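Local coordinates for glutamyl endopeptidase (Staphylococcus epidermidis, PDB 6PYM), which probably cleaves peptide bonds on the carbonyl side of glutamate, and also aspartate, as a secreted serine protease of the chymotrypsin-like fold, at residues V112-N120 with N208-Q216; I153-T164 with Y192-V202. The protein carries 1 engineered substitution. One frame throughout, in Å; residues are numbered along the deposited sequence.

Overall arrangement
Glutamyl endopeptidase folds as two antiparallel beta domains, and the two contacts take in opposite ends of helix 200-209. Contact 1 folds the chain terminus, which follows the helix, onto the linker between the domains. Contact 2, nested within the loop that contact 1 closes, pairs strands 157-160 and 192-197 of the second domain and runs into the helix start. Their centres lie about 18 Å apart, yet they touch: Asn-120 ND2 probably bonds Ile-198 O at 2.9 Å. Contact 1 is remote from the predicted charge relay. In contact 2, the Val-196 side chain lies about 4 Å from that of Asp-93, and that of Thr-164 about 8 Å from that of Ala-169, the engineered replacement at the serine position.

Contact 1: residues V112-N120 with N208-Q216; sequences VKPATISSN and NNIPDINIQ
The C-terminal tail joins the interdomain linker through a single beta bridge, in which Ile-117 lies beside Ile-215. Ile-117 N donates to Asn-214 O at 2.8 Å, and its own carbonyl O receives Gln-216 N, also at 2.8 Å and almost straight on (C=O...N 176°). The chain terminus itself adds a third bond: Ser-119 N donates a hydrogen bond to Gln-216 OXT at 2.8 Å, so a backbone N-H, with a water that also hydrogen-bonds Ser-118 OG, holds one oxygen of the carboxylate. The same Ser-118 hydroxyl accepts from Asn-120 N and closes an ST turn, which bends the linker just beyond the bridge. At the other end of the bridge a water connects Ala-115 O with Asn-214 N.

In this chymotrypsin-like fold the linker 112-120 passes from the first barrel to the second, and the tail returns to it after helix 200-209. Backbone bonds from Thr-116 and Ser-118 to Val-180, and from Ala-115 to Val-40, tie the linker to both domains. Side chains fill in around the bridge. Ile-117 CG1 meets Ile-213 CD1 at 3.8 Å, the two side chains crossing at about a right angle, while Ile-215 CG1 lies 3.9 Å from Ile-117 CB. Thr-116 CG2, anti to the backbone N (OG1 at chi1 -60°), rests on Gln-216 CB and CG. A bend at chi2 curls Gln-216 back, and its NE2 reaches Asn-214 OD1 at 3.1 Å. Ile-213 and Ile-215 also pack on Arg-207 of helix 200-209.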
loop_
_atom_site.group_PDB
_atom_site.type_symbol
_atom_site.label_atom_id
_atom_site.label_comp_id
_atom_site.label_asym_id
_atom_site.label_seq_id
_atom_site.Cartn_x
_atom_site.Cartn_y
_atom_site.Cartn_z
ATOM N N VAL A 112 7.113 5.582 11.907
ATOM C CA VAL A 112 7.524 4.345 11.264
ATOM C C VAL A 112 8.642 4.686 10.297
ATOM O O VAL A 112 8.825 5.844 9.914
ATOM C CB VAL A 112 6.366 3.648 10.516
ATOM C CG1 VAL A 112 5.234 3.356 11.474
ATOM C CG2 VAL A 112 5.884 4.489 9.336
ATOM N N LYS A 113 9.403 3.673 9.913
ATOM C CA LYS A 113 10.405 3.862 8.868
ATOM C C LYS A 113 9.723 3.848 7.506
ATOM O O LYS A 113 9.082 2.848 7.159
ATOM C CB LYS A 113 11.446 2.750 8.910
ATOM C CG LYS A 113 12.648 3.032 8.014
ATOM C CD LYS A 113 13.725 1.965 8.168
ATOM C CE LYS A 113 15.002 2.359 7.435
ATOM N NZ LYS A 113 14.815 2.446 5.959
ATOM N N PRO A 114 9.843 4.903 6.703
ATOM C CA PRO A 114 9.272 4.848 5.354
ATOM C C PRO A 114 9.819 3.657 4.580
ATOM O O PRO A 114 10.995 3.293 4.706
ATOM C CB PRO A 114 9.704 6.182 4.737
ATOM C CG PRO A 114 9.805 7.101 5.917
ATOM C CD PRO A 114 10.407 6.232 7.001
ATOM N N ALA A 115 8.948 3.042 3.785
ATOM C CA ALA A 115 9.338 1.875 3.014
ATOM C C ALA A 115 10.375 2.241 1.965
ATOM O O ALA A 115 10.422 3.370 1.469
ATOM C CB ALA A 115 8.118 1.278 2.322
ATOM N N THR A 116 11.224 1.273 1.644
ATOM C CA THR A 116 12.147 1.409 0.528
ATOM C C THR A 116 11.435 1.015 -0.756
ATOM O O THR A 116 10.795 -0.039 -0.816
ATOM C CB THR A 116 13.352 0.490 0.742
ATOM O OG1 THR A 116 14.020 0.838 1.962
ATOM C CG2 THR A 116 14.335 0.612 -0.418
ATOM N N ILE A 117 11.541 1.861 -1.773
ATOM C CA ILE A 117 10.990 1.603 -3.098
ATOM C C ILE A 117 12.054 0.911 -3.934
ATOM O O ILE A 117 13.226 1.312 -3.918
ATOM C CB ILE A 117 10.594 2.932 -3.764
ATOM C CG1 ILE A 117 9.693 3.774 -2.855
ATOM C CG2 ILE A 117 9.982 2.677 -5.137
ATOM C CD1 ILE A 117 8.388 3.114 -2.471
ATOM N N SER A 118 11.657 -0.097 -4.703
ATOM C CA SER A 118 12.585 -0.715 -5.643
ATOM C C SER A 118 12.739 0.133 -6.901
ATOM O O SER A 118 11.771 0.695 -7.416
ATOM C CB SER A 118 12.076 -2.096 -6.039
ATOM O OG SER A 118 12.955 -2.711 -6.967
ATOM N N SER A 119 13.976 0.203 -7.405
ATOM C CA SER A 119 14.213 0.747 -8.734
ATOM C C SER A 119 13.612 -0.137 -9.816
ATOM O O SER A 119 13.445 0.317 -10.954
ATOM C CB SER A 119 15.714 0.852 -8.984
ATOM O OG SER A 119 16.266 -0.444 -9.143
ATOM N N ASN A 120 13.295 -1.390 -9.478
ATOM C CA ASN A 120 12.700 -2.367 -10.383
ATOM C C ASN A 120 13.631 -2.782 -11.518
ATOM O O ASN A 120 13.191 -3.407 -12.482
ATOM C CB ASN A 120 11.309 -1.947 -10.876
ATOM C CG ASN A 120 10.216 -2.317 -9.889
ATOM O OD1 ASN A 120 10.196 -3.434 -9.379
ATOM N ND2 ASN A 120 9.316 -1.386 -9.606
ATOM N N ASN A 208 9.437 13.839 -7.428
ATOM C CA ASN A 208 8.995 15.217 -7.583
ATOM C C ASN A 208 7.948 15.638 -6.570
ATOM O O ASN A 208 7.627 16.830 -6.494
ATOM C CB ASN A 208 8.532 15.451 -9.014
ATOM C CG ASN A 208 9.691 15.439 -9.978
ATOM O OD1 ASN A 208 10.754 15.974 -9.671
ATOM N ND2 ASN A 208 9.515 14.798 -11.118
ATOM N N ASN A 209 7.425 14.707 -5.779
ATOM C CA ASN A 209 6.448 15.024 -4.752
ATOM C C ASN A 209 6.871 14.619 -3.356
ATOM O O ASN A 209 6.291 15.120 -2.387
ATOM C CB ASN A 209 5.107 14.349 -5.063
ATOM C CG ASN A 209 4.419 14.982 -6.224
ATOM O OD1 ASN A 209 3.729 15.987 -6.057
ATOM N ND2 ASN A 209 4.613 14.431 -7.410
ATOM N N ILE A 210 7.867 13.750 -3.226
ATOM C CA ILE A 210 8.260 13.164 -1.951
ATOM C C ILE A 210 9.780 13.244 -1.919
ATOM O O ILE A 210 10.464 12.303 -2.346
ATOM C CB ILE A 210 7.771 11.712 -1.842
ATOM C CG1 ILE A 210 6.277 11.614 -2.160
ATOM C CG2 ILE A 210 8.055 11.156 -0.454
ATOM C CD1 ILE A 210 5.748 10.197 -2.197
ATOM N N PRO A 211 10.352 14.361 -1.470
ATOM C CA PRO A 211 11.788 14.575 -1.703
ATOM C C PRO A 211 12.665 13.548 -1.020
ATOM O O PRO A 211 13.758 13.260 -1.522
ATOM C CB PRO A 211 12.030 16.003 -1.196
ATOM C CG PRO A 211 10.855 16.316 -0.321
ATOM C CD PRO A 211 9.699 15.534 -0.871
ATOM N N ASP A 212 12.192 12.964 0.081
ATOM C CA ASP A 212 12.924 11.958 0.835
ATOM C C ASP A 212 12.638 10.529 0.385
ATOM O O ASP A 212 13.034 9.594 1.087
ATOM C CB ASP A 212 12.669 12.115 2.345
ATOM C CG ASP A 212 11.188 11.991 2.726
ATOM O OD1 ASP A 212 10.315 12.123 1.848
ATOM O OD2 ASP A 212 10.887 11.780 3.924
ATOM N N ILE A 213 11.989 10.335 -0.768
ATOM C CA ILE A 213 11.708 8.982 -1.242
ATOM C C ILE A 213 13.002 8.178 -1.322
ATOM O O ILE A 213 14.033 8.665 -1.803
ATOM C CB ILE A 213 10.950 9.021 -2.581
ATOM C CG1 ILE A 213 10.295 7.668 -2.858
ATOM C CG2 ILE A 213 11.861 9.432 -3.740
ATOM C CD1 ILE A 213 8.995 7.460 -2.104
ATOM N N ASN A 214 12.963 6.950 -0.832
ATOM C CA ASN A 214 14.139 6.091 -0.762
ATOM C C ASN A 214 13.985 5.005 -1.817
ATOM O O ASN A 214 13.269 4.023 -1.603
ATOM C CB ASN A 214 14.261 5.499 0.638
ATOM C CG ASN A 214 15.477 4.614 0.795
ATOM O OD1 ASN A 214 16.393 4.646 -0.022
ATOM N ND2 ASN A 214 15.492 3.823 1.860
ATOM N N ILE A 215 14.646 5.183 -2.956
ATOM C CA ILE A 215 14.601 4.242 -4.069
ATOM C C ILE A 215 15.945 3.525 -4.134
ATOM O O ILE A 215 16.997 4.172 -4.227
ATOM C CB ILE A 215 14.283 4.963 -5.386
ATOM C CG1 ILE A 215 12.929 5.676 -5.285
ATOM C CG2 ILE A 215 14.315 3.992 -6.554
ATOM C CD1 ILE A 215 12.617 6.602 -6.442
ATOM N N GLN A 216 15.913 2.197 -4.087
ATOM C CA GLN A 216 17.128 1.380 -4.050
ATOM C C GLN A 216 17.081 0.223 -5.044
ATOM O O GLN A 216 18.135 -0.303 -5.426
ATOM C CB GLN A 216 17.328 0.789 -2.655
ATOM C CG GLN A 216 17.665 1.782 -1.571
ATOM C CD GLN A 216 18.969 2.503 -1.823
ATOM O OE1 GLN A 216 19.969 1.886 -2.192
ATOM N NE2 GLN A 216 18.975 3.811 -1.603
ATOM O OXT GLN A 216 16.010 -0.238 -5.461
HETATM O O HOH W 1 10.789 5.971 0.863
HETATM O O HOH W 2 15.556 -2.879 -6.139
HETATM O O HOH W 3 18.423 -1.269 -7.615
#

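Contact 2: residues I153-T164 with Y192-V202; sequences IGGEELRYDLST and YNSSVYINDFV
Leu-158 O is gripped twice by Ser-195, whose N donates at 2.8 Å and whose OG donates at 3.0 Å from a position tilted off the carbonyl plane. With chi1 at 67°, OG sits between the backbone N and C, which turns it back onto this carbonyl. The return bond runs from Leu-158 N to Ser-195 O, and Tyr-160 and Asn-193 form the second hydrogen-bonded pair of the antiparallel ladder.

On the face carrying Glu-157 and Arg-159, the guanidinium lies flat on the Tyr-192 ring, planes 6° apart and centres 4.2 Å, an off-centre cation-pi stack. Its rotation is fixed by Arg-159 NE, which points in plane at Glu-157 OE2, 2.8 Å away; Glu-157 OE1 is held by Tyr-185. At the turn, Ile-153 CG2 lies over the Tyr-197 ring, 3.8 Å from its centroid, and Leu-158 CD1 approaches Tyr-197 CD1 obliquely at 3.5 Å.

Asn-193 ND2 bonds Leu-162 O at 2.8 Å in the carbonyl plane, while its OD1 takes the amino group of Val-1, consistent with a mature N-terminus docked here after zymogen processing.

The type II' turn Gly-154 to Glu-157 joins strand 143-154 to 157-160, which lies between 143-154 and 192-197 in the sheet; strand 180-188 lies on the far side of 192-197, and Asn-199 caps helix 200-209.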
loop_
_atom_site.group_PDB
_atom_site.type_symbol
_atom_site.label_atom_id
_atom_site.label_comp_id
_atom_site.label_asym_id
_atom_site.label_seq_id
_atom_site.Cartn_x
_atom_site.Cartn_y
_atom_site.Cartn_z
ATOM N N ILE A 153 4.509 -8.342 -16.464
ATOM C CA ILE A 153 5.000 -6.976 -16.291
ATOM C C ILE A 153 4.855 -6.273 -17.634
ATOM O O ILE A 153 5.402 -6.737 -18.641
ATOM C CB ILE A 153 6.472 -6.928 -15.842
ATOM C CG1 ILE A 153 6.715 -7.752 -14.575
ATOM C CG2 ILE A 153 6.912 -5.485 -15.625
ATOM C CD1 ILE A 153 8.187 -7.878 -14.211
ATOM N N GLY A 154 4.119 -5.171 -17.664
ATOM C CA GLY A 154 3.965 -4.427 -18.900
ATOM C C GLY A 154 3.549 -3.000 -18.633
ATOM O O GLY A 154 2.513 -2.771 -18.002
ATOM N N GLY A 155 4.341 -2.041 -19.106
ATOM C CA GLY A 155 4.042 -0.643 -18.854
ATOM C C GLY A 155 3.992 -0.372 -17.364
ATOM O O GLY A 155 4.972 -0.581 -16.638
ATOM N N GLU A 156 2.832 0.086 -16.897
ATOM C CA GLU A 156 2.599 0.380 -15.488
ATOM C C GLU A 156 1.818 -0.725 -14.781
ATOM O O GLU A 156 1.255 -0.485 -13.706
ATOM C CB GLU A 156 1.904 1.735 -15.328
ATOM C CG GLU A 156 2.813 2.899 -15.707
ATOM C CD GLU A 156 2.106 4.243 -15.793
ATOM O OE1 GLU A 156 0.878 4.318 -15.576
ATOM O OE2 GLU A 156 2.800 5.239 -16.096
ATOM N N GLU A 157 1.774 -1.924 -15.351
ATOM C CA GLU A 157 0.972 -3.017 -14.821
ATOM C C GLU A 157 1.885 -4.167 -14.426
ATOM O O GLU A 157 2.701 -4.624 -15.230
ATOM C CB GLU A 157 -0.035 -3.470 -15.888
ATOM C CG GLU A 157 -0.812 -4.742 -15.558
ATOM C CD GLU A 157 -2.152 -4.485 -14.885
ATOM O OE1 GLU A 157 -2.346 -3.370 -14.368
ATOM O OE2 GLU A 157 -3.004 -5.411 -14.865
ATOM N N LEU A 158 1.749 -4.634 -13.188
ATOM C CA LEU A 158 2.427 -5.844 -12.729
ATOM C C LEU A 158 1.374 -6.752 -12.117
ATOM O O LEU A 158 0.632 -6.326 -11.225
ATOM C CB LEU A 158 3.568 -5.539 -11.731
ATOM C CG LEU A 158 4.407 -6.737 -11.235
ATOM C CD1 LEU A 158 5.841 -6.344 -10.922
ATOM C CD2 LEU A 158 3.778 -7.382 -10.002
ATOM N N ARG A 159 1.298 -7.991 -12.601
ATOM C CA ARG A 159 0.285 -8.938 -12.159
ATOM C C ARG A 159 0.931 -10.121 -11.460
ATOM O O ARG A 159 2.097 -10.450 -11.699
ATOM C CB ARG A 159 -0.534 -9.459 -13.343
ATOM C CG ARG A 159 -1.239 -8.371 -14.120
ATOM C CD ARG A 159 -1.826 -8.920 -15.400
ATOM N NE ARG A 159 -2.516 -7.870 -16.141
ATOM C CZ ARG A 159 -2.923 -7.980 -17.402
ATOM N NH1 ARG A 159 -2.709 -9.098 -18.083
ATOM N NH2 ARG A 159 -3.539 -6.962 -17.986
ATOM N N TYR A 160 0.137 -10.787 -10.620
ATOM C CA TYR A 160 0.643 -11.885 -9.808
ATOM C C TYR A 160 -0.456 -12.909 -9.555
ATOM O O TYR A 160 -1.647 -12.646 -9.756
ATOM C CB TYR A 160 1.265 -11.395 -8.488
ATOM C CG TYR A 160 0.654 -10.120 -7.947
ATOM C CD1 TYR A 160 -0.590 -10.115 -7.316
ATOM C CD2 TYR A 160 1.330 -8.920 -8.062
ATOM C CE1 TYR A 160 -1.130 -8.942 -6.823
ATOM C CE2 TYR A 160 0.799 -7.746 -7.585
ATOM C CZ TYR A 160 -0.429 -7.754 -6.964
ATOM O OH TYR A 160 -0.933 -6.567 -6.493
ATOM N N ASP A 161 -0.027 -14.083 -9.083
ATOM C CA ASP A 161 -0.896 -15.244 -8.901
ATOM C C ASP A 161 -1.338 -15.451 -7.455
ATOM O O ASP A 161 -1.975 -16.466 -7.149
ATOM C CB ASP A 161 -0.236 -16.517 -9.456
ATOM C CG ASP A 161 0.946 -17.003 -8.621
ATOM O OD1 ASP A 161 1.255 -16.438 -7.558
ATOM O OD2 ASP A 161 1.584 -17.998 -9.041
ATOM N N LEU A 162 -1.027 -14.520 -6.567
ATOM C CA LEU A 162 -1.393 -14.609 -5.163
ATOM C C LEU A 162 -2.773 -13.993 -4.935
ATOM O O LEU A 162 -3.229 -13.138 -5.699
ATOM C CB LEU A 162 -0.338 -13.916 -4.298
ATOM C CG LEU A 162 -0.016 -12.453 -4.617
ATOM C CD1 LEU A 162 -0.943 -11.484 -3.875
ATOM C CD2 LEU A 162 1.455 -12.139 -4.328
ATOM N N SER A 163 -3.438 -14.439 -3.871
ATOM C CA SER A 163 -4.802 -14.014 -3.568
ATOM C C SER A 163 -4.855 -12.705 -2.779
ATOM O O SER A 163 -4.001 -12.421 -1.933
ATOM C CB SER A 163 -5.515 -15.092 -2.760
ATOM O OG SER A 163 -5.778 -16.252 -3.528
ATOM N N THR A 164 -5.898 -11.917 -3.055
ATOM C CA THR A 164 -6.207 -10.694 -2.325
ATOM C C THR A 164 -7.723 -10.574 -2.234
ATOM O O THR A 164 -8.455 -11.221 -2.984
ATOM C CB THR A 164 -5.661 -9.446 -3.038
ATOM O OG1 THR A 164 -6.316 -9.303 -4.301
ATOM C CG2 THR A 164 -4.157 -9.536 -3.268
ATOM N N TYR A 192 -5.940 -13.304 -12.287
ATOM C CA TYR A 192 -4.739 -12.714 -11.708
ATOM C C TYR A 192 -5.166 -11.547 -10.833
ATOM O O TYR A 192 -6.297 -11.061 -10.919
ATOM C CB TYR A 192 -3.752 -12.222 -12.780
ATOM C CG TYR A 192 -4.392 -11.329 -13.809
ATOM C CD1 TYR A 192 -4.673 -9.992 -13.534
ATOM C CD2 TYR A 192 -4.752 -11.832 -15.051
ATOM C CE1 TYR A 192 -5.279 -9.186 -14.473
ATOM C CE2 TYR A 192 -5.350 -11.032 -15.998
ATOM C CZ TYR A 192 -5.621 -9.714 -15.703
ATOM O OH TYR A 192 -6.229 -8.922 -16.651
ATOM N N ASN A 193 -4.231 -11.090 -10.009
ATOM C CA ASN A 193 -4.348 -9.808 -9.336
ATOM C C ASN A 193 -3.306 -8.844 -9.887
ATOM O O ASN A 193 -2.305 -9.257 -10.477
ATOM C CB ASN A 193 -4.255 -9.985 -7.820
ATOM C CG ASN A 193 -5.526 -10.577 -7.258
ATOM O OD1 ASN A 193 -6.604 -9.996 -7.416
ATOM N ND2 ASN A 193 -5.431 -11.762 -6.671
ATOM N N SER A 194 -3.574 -7.549 -9.717
ATOM C CA SER A 194 -2.858 -6.502 -10.430
ATOM C C SER A 194 -2.413 -5.382 -9.504
ATOM O O SER A 194 -3.109 -5.012 -8.555
ATOM C CB SER A 194 -3.753 -5.847 -11.489
ATOM O OG SER A 194 -4.230 -6.780 -12.440
ATOM N N SER A 195 -1.279 -4.788 -9.865
ATOM C CA SER A 195 -0.706 -3.653 -9.167
ATOM C C SER A 195 -0.207 -2.626 -10.174
ATOM O O SER A 195 0.047 -2.930 -11.348
ATOM C CB SER A 195 0.463 -4.094 -8.283
ATOM O OG SER A 195 1.564 -4.559 -9.053
ATOM N N VAL A 196 -0.082 -1.393 -9.692
ATOM C CA VAL A 196 0.635 -0.350 -10.414
ATOM C C VAL A 196 2.119 -0.616 -10.247
ATOM O O VAL A 196 2.643 -0.586 -9.127
ATOM C CB VAL A 196 0.282 1.048 -9.890
ATOM C CG1 VAL A 196 1.003 2.116 -10.720
ATOM C CG2 VAL A 196 -1.219 1.259 -9.912
ATOM N N TYR A 197 2.799 -0.862 -11.361
ATOM C CA TYR A 197 4.227 -1.139 -11.360
ATOM C C TYR A 197 4.998 0.166 -11.219
ATOM O O TYR A 197 4.746 1.126 -11.955
ATOM C CB TYR A 197 4.575 -1.795 -12.689
ATOM C CG TYR A 197 5.990 -2.279 -12.849
ATOM C CD1 TYR A 197 6.610 -3.035 -11.865
ATOM C CD2 TYR A 197 6.693 -2.020 -14.016
ATOM C CE1 TYR A 197 7.893 -3.511 -12.030
ATOM C CE2 TYR A 197 7.982 -2.490 -14.188
ATOM C CZ TYR A 197 8.571 -3.234 -13.193
ATOM O OH TYR A 197 9.848 -3.713 -13.350
ATOM N N ILE A 198 5.935 0.205 -10.278
ATOM C CA ILE A 198 6.677 1.434 -10.037
ATOM C C ILE A 198 7.830 1.520 -11.034
ATOM O O ILE A 198 8.987 1.224 -10.716
ATOM C CB ILE A 198 7.096 1.541 -8.560
ATOM C CG1 ILE A 198 5.843 1.569 -7.675
ATOM C CG2 ILE A 198 7.961 2.779 -8.319
ATOM C CD1 ILE A 198 6.112 1.386 -6.190
ATOM N N ASN A 199 7.497 1.883 -12.266
ATOM C CA ASN A 199 8.489 2.009 -13.324
ATOM C C ASN A 199 9.191 3.366 -13.232
ATOM O O ASN A 199 9.001 4.135 -12.287
ATOM C CB ASN A 199 7.866 1.717 -14.686
ATOM C CG ASN A 199 6.916 2.805 -15.155
ATOM O OD1 ASN A 199 6.777 3.860 -14.540
ATOM N ND2 ASN A 199 6.269 2.553 -16.288
ATOM N N ASP A 200 10.020 3.681 -14.234
ATOM C CA ASP A 200 10.819 4.904 -14.174
ATOM C C ASP A 200 9.944 6.150 -14.128
ATOM O O ASP A 200 10.270 7.119 -13.431
ATOM C CB ASP A 200 11.794 4.965 -15.351
ATOM C CG ASP A 200 12.899 3.933 -15.246
ATOM O OD1 ASP A 200 13.157 3.441 -14.126
ATOM O OD2 ASP A 200 13.522 3.627 -16.286
ATOM N N PHE A 201 8.831 6.152 -14.861
ATOM C CA PHE A 201 7.943 7.309 -14.838
ATOM C C PHE A 201 7.267 7.469 -13.481
ATOM O O PHE A 201 7.089 8.591 -12.995
ATOM C CB PHE A 201 6.911 7.197 -15.956
ATOM C CG PHE A 201 7.517 7.188 -17.329
ATOM C CD1 PHE A 201 7.972 8.363 -17.902
ATOM C CD2 PHE A 201 7.654 6.006 -18.037
ATOM C CE1 PHE A 201 8.539 8.361 -19.168
ATOM C CE2 PHE A 201 8.220 5.997 -19.303
ATOM C CZ PHE A 201 8.663 7.177 -19.865
ATOM N N VAL A 202 6.883 6.359 -12.850
ATOM C CA VAL A 202 6.320 6.458 -11.512
ATOM C C VAL A 202 7.374 6.952 -10.532
ATOM O O VAL A 202 7.089 7.767 -9.650
ATOM C CB VAL A 202 5.694 5.118 -11.087
ATOM C CG1 VAL A 202 5.206 5.205 -9.647
ATOM C CG2 VAL A 202 4.545 4.751 -12.034
HETATM O O HOH W 4 7.404 -0.338 -17.551
HETATM O O HOH W 5 4.821 4.763 -17.715
#